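Local coordinates for protein 6-carboxyhexanoate--CoA ligase (Aquifex aeolicus, PDB 5TVA) that is a CoA ligase of the BioW family that binds coenzyme A and adenosine monophosphate, at residues 146-151 with 159-164. Sequence-based numbering, arbitrary orientation.
Sequences KVTEKL and RTVDAL. With COA (coenzyme A), chain D.
Val161 and Leu151 make the apolar heart of the contact: CG2 of Val161 lies 3.9 Å from CB of Leu151 and nearly as close to CD1 of the same leucine. The two methyls of Val161 divide the work. CG1, anti to the backbone N (chi1 174°), meets the threonine of the facing helix, while CG2, beside that N, serves Leu151. One turn further along, the leucines touch by their ends, with CD1 of Leu151 4.1 Å from CD1 of Leu164. The polar member of the touching side chains is Thr148, whose OG1 lies 3.7 Å from CG1 of Val161, the two side chains crossing at about a right angle. That oxygen stands beside its own backbone N (chi1 -62°) and is hydrogen-bonded to the carbonyl O of Arg144 one turn earlier, so its approach to the valine is plain van der Waals contact.

Helices 144-153 and 158-173 follow one another through a short connection and pack as consecutive helices in a steeply inclined, roughly antiparallel pair, their segment axes 10.0 Å apart at closest and 128° between directions. Trp141, on the edge strand 139-141 of a parallel sheet, touches Val147 and Leu164, closing over both helices.

Asp162 forms two salt bridges: OD1 pairs with Arg144 at the start of helix 144-153, and OD2 with Arg39, just beyond helix 29-37.

The far side of 159-164 serves the ligands. CB of Ala163 is 3.8 Å from S1P of coenzyme A, and CB of Asp162 is 4.1 Å from C2P of the same thiol arm. Arg159 belongs to the adenosine monophosphate pocket, has a long, weak ion pair with that ligand's phosphate and makes a cation-pi contact with Tyr187.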
# COMPACT_ATOMS: atom_id res chain seq x y z
N LYS A 146 -5.59 18.37 6.62
CA LYS A 146 -7.05 18.32 6.54
C LYS A 146 -7.55 16.88 6.49
O LYS A 146 -8.47 16.51 7.23
CB LYS A 146 -7.54 19.10 5.32
CG LYS A 146 -9.04 19.14 5.18
CD LYS A 146 -9.44 20.02 4.02
CE LYS A 146 -10.96 20.12 3.89
NZ LYS A 146 -11.35 20.76 2.59
N VAL A 147 -6.94 16.06 5.63
CA VAL A 147 -7.41 14.69 5.44
C VAL A 147 -7.23 13.88 6.71
O VAL A 147 -8.11 13.11 7.11
CB VAL A 147 -6.67 14.04 4.24
CG1 VAL A 147 -7.01 12.57 4.13
CG2 VAL A 147 -7.05 14.75 2.94
N THR A 148 -6.07 14.02 7.36
CA THR A 148 -5.84 13.29 8.60
C THR A 148 -6.86 13.65 9.68
O THR A 148 -7.38 12.76 10.36
CB THR A 148 -4.42 13.57 9.10
OG1 THR A 148 -3.50 13.10 8.12
CG2 THR A 148 -4.15 12.87 10.44
N GLU A 149 -7.18 14.93 9.85
CA GLU A 149 -8.12 15.26 10.92
C GLU A 149 -9.50 14.71 10.60
O GLU A 149 -10.16 14.11 11.47
CB GLU A 149 -8.18 16.78 11.17
CG GLU A 149 -9.03 17.14 12.46
CD GLU A 149 -9.03 18.65 12.80
OE1 GLU A 149 -7.97 19.21 13.20
OE2 GLU A 149 -10.08 19.31 12.64
N LYS A 150 -9.93 14.86 9.35
CA LYS A 150 -11.24 14.36 8.95
C LYS A 150 -11.34 12.86 9.17
O LYS A 150 -12.27 12.38 9.82
CB LYS A 150 -11.53 14.72 7.49
CG LYS A 150 -12.90 14.30 7.00
CD LYS A 150 -13.41 15.28 5.95
CE LYS A 150 -14.91 15.15 5.71
NZ LYS A 150 -15.29 13.84 5.10
N LEU A 151 -10.39 12.10 8.63
CA LEU A 151 -10.51 10.65 8.75
C LEU A 151 -10.40 10.18 10.19
O LEU A 151 -11.06 9.22 10.58
CB LEU A 151 -9.49 9.94 7.87
CG LEU A 151 -9.66 10.30 6.39
CD1 LEU A 151 -8.65 9.58 5.53
CD2 LEU A 151 -11.09 10.02 5.93
N ARG A 159 -2.89 4.52 10.22
CA ARG A 159 -2.54 3.53 9.21
C ARG A 159 -3.55 3.54 8.07
O ARG A 159 -3.17 3.40 6.89
CB ARG A 159 -2.42 2.14 9.83
CG ARG A 159 -1.43 2.12 10.94
CD ARG A 159 -0.91 0.74 11.21
NE ARG A 159 -0.02 0.30 10.15
CZ ARG A 159 1.11 -0.37 10.35
NH1 ARG A 159 1.49 -0.65 11.60
NH2 ARG A 159 1.87 -0.74 9.32
N THR A 160 -4.82 3.73 8.40
CA THR A 160 -5.83 3.87 7.35
C THR A 160 -5.53 5.08 6.47
O THR A 160 -5.58 4.99 5.24
CB THR A 160 -7.22 3.97 7.97
OG1 THR A 160 -7.47 2.78 8.70
CG2 THR A 160 -8.27 4.11 6.87
N VAL A 161 -5.21 6.21 7.10
CA VAL A 161 -4.90 7.41 6.32
C VAL A 161 -3.80 7.12 5.31
O VAL A 161 -3.90 7.49 4.14
CB VAL A 161 -4.52 8.57 7.27
CG1 VAL A 161 -4.05 9.78 6.49
CG2 VAL A 161 -5.72 8.93 8.18
N ASP A 162 -2.74 6.42 5.75
CA ASP A 162 -1.59 6.15 4.88
C ASP A 162 -1.93 5.13 3.80
O ASP A 162 -1.60 5.33 2.63
CB ASP A 162 -0.42 5.64 5.72
CG ASP A 162 0.25 6.73 6.50
OD1 ASP A 162 0.01 7.93 6.21
OD2 ASP A 162 1.02 6.37 7.43
N ALA A 163 -2.58 4.01 4.18
CA ALA A 163 -2.87 2.95 3.22
C ALA A 163 -3.88 3.40 2.16
O ALA A 163 -3.76 3.01 0.99
CB ALA A 163 -3.37 1.70 3.94
N LEU A 164 -4.85 4.23 2.53
CA LEU A 164 -5.80 4.75 1.55
C LEU A 164 -5.09 5.48 0.42
O LEU A 164 -5.38 5.26 -0.75
CB LEU A 164 -6.83 5.67 2.21
CG LEU A 164 -8.11 5.00 2.70
CD1 LEU A 164 -8.87 5.89 3.68
CD2 LEU A 164 -8.99 4.62 1.50
N1A COA D . 10.48 -1.56 2.80
C2A COA D . 11.68 -2.16 2.87
N3A COA D . 12.77 -1.60 2.38
C4A COA D . 12.71 -0.40 1.77
C5A COA D . 11.48 0.27 1.67
C6A COA D . 10.35 -0.38 2.23
N6A COA D . 8.99 0.31 2.13
N7A COA D . 11.68 1.43 1.05
C8A COA D . 12.96 1.52 0.75
N9A COA D . 13.60 0.43 1.21
C1B COA D . 15.05 0.26 0.91
C2B COA D . 15.82 -0.72 1.15
O2B COA D . 15.25 -2.04 0.89
C3B COA D . 16.77 -0.33 -0.17
O3B COA D . 15.97 -0.65 -1.34
P3B COA D . 16.16 -1.89 -2.45
O7A COA D . 15.93 -1.29 -3.80
O8A COA D . 17.52 -2.53 -2.40
O9A COA D . 15.14 -2.97 -2.25
C4B COA D . 16.99 0.95 -0.07
O4B COA D . 16.00 1.47 1.03
C5B COA D . 16.76 1.81 -1.40
O5B COA D . 15.41 2.05 -1.62
P1A COA D . 14.79 3.44 -2.31
O1A COA D . 13.93 3.05 -3.52
O2A COA D . 15.85 4.44 -2.70
O3A COA D . 13.76 4.11 -1.20
P2A COA D . 13.29 5.72 -1.09
O4A COA D . 14.43 6.44 -0.34
O5A COA D . 13.18 6.37 -2.47
O6A COA D . 11.85 5.76 -0.21
CBP COA D . 9.54 4.96 0.62
CCP COA D . 10.74 4.83 -0.44
CDP COA D . 9.99 4.40 1.99
CEP COA D . 9.28 6.46 0.90
CAP COA D . 8.20 4.21 0.08
OAP COA D . 8.05 2.94 0.60
C9P COA D . 6.85 4.92 0.37
O9P COA D . 6.36 5.69 -0.42
N8P COA D . 6.13 4.67 1.62
C7P COA D . 4.84 5.37 1.93
C6P COA D . 3.67 4.41 2.07
C5P COA D . 3.80 3.36 3.23
O5P COA D . 4.78 2.73 3.39
N4P COA D . 2.63 3.16 4.12
C3P COA D . 2.73 2.17 5.27
C2P COA D . 1.32 1.88 5.79
S1P COA D . 0.38 1.38 4.31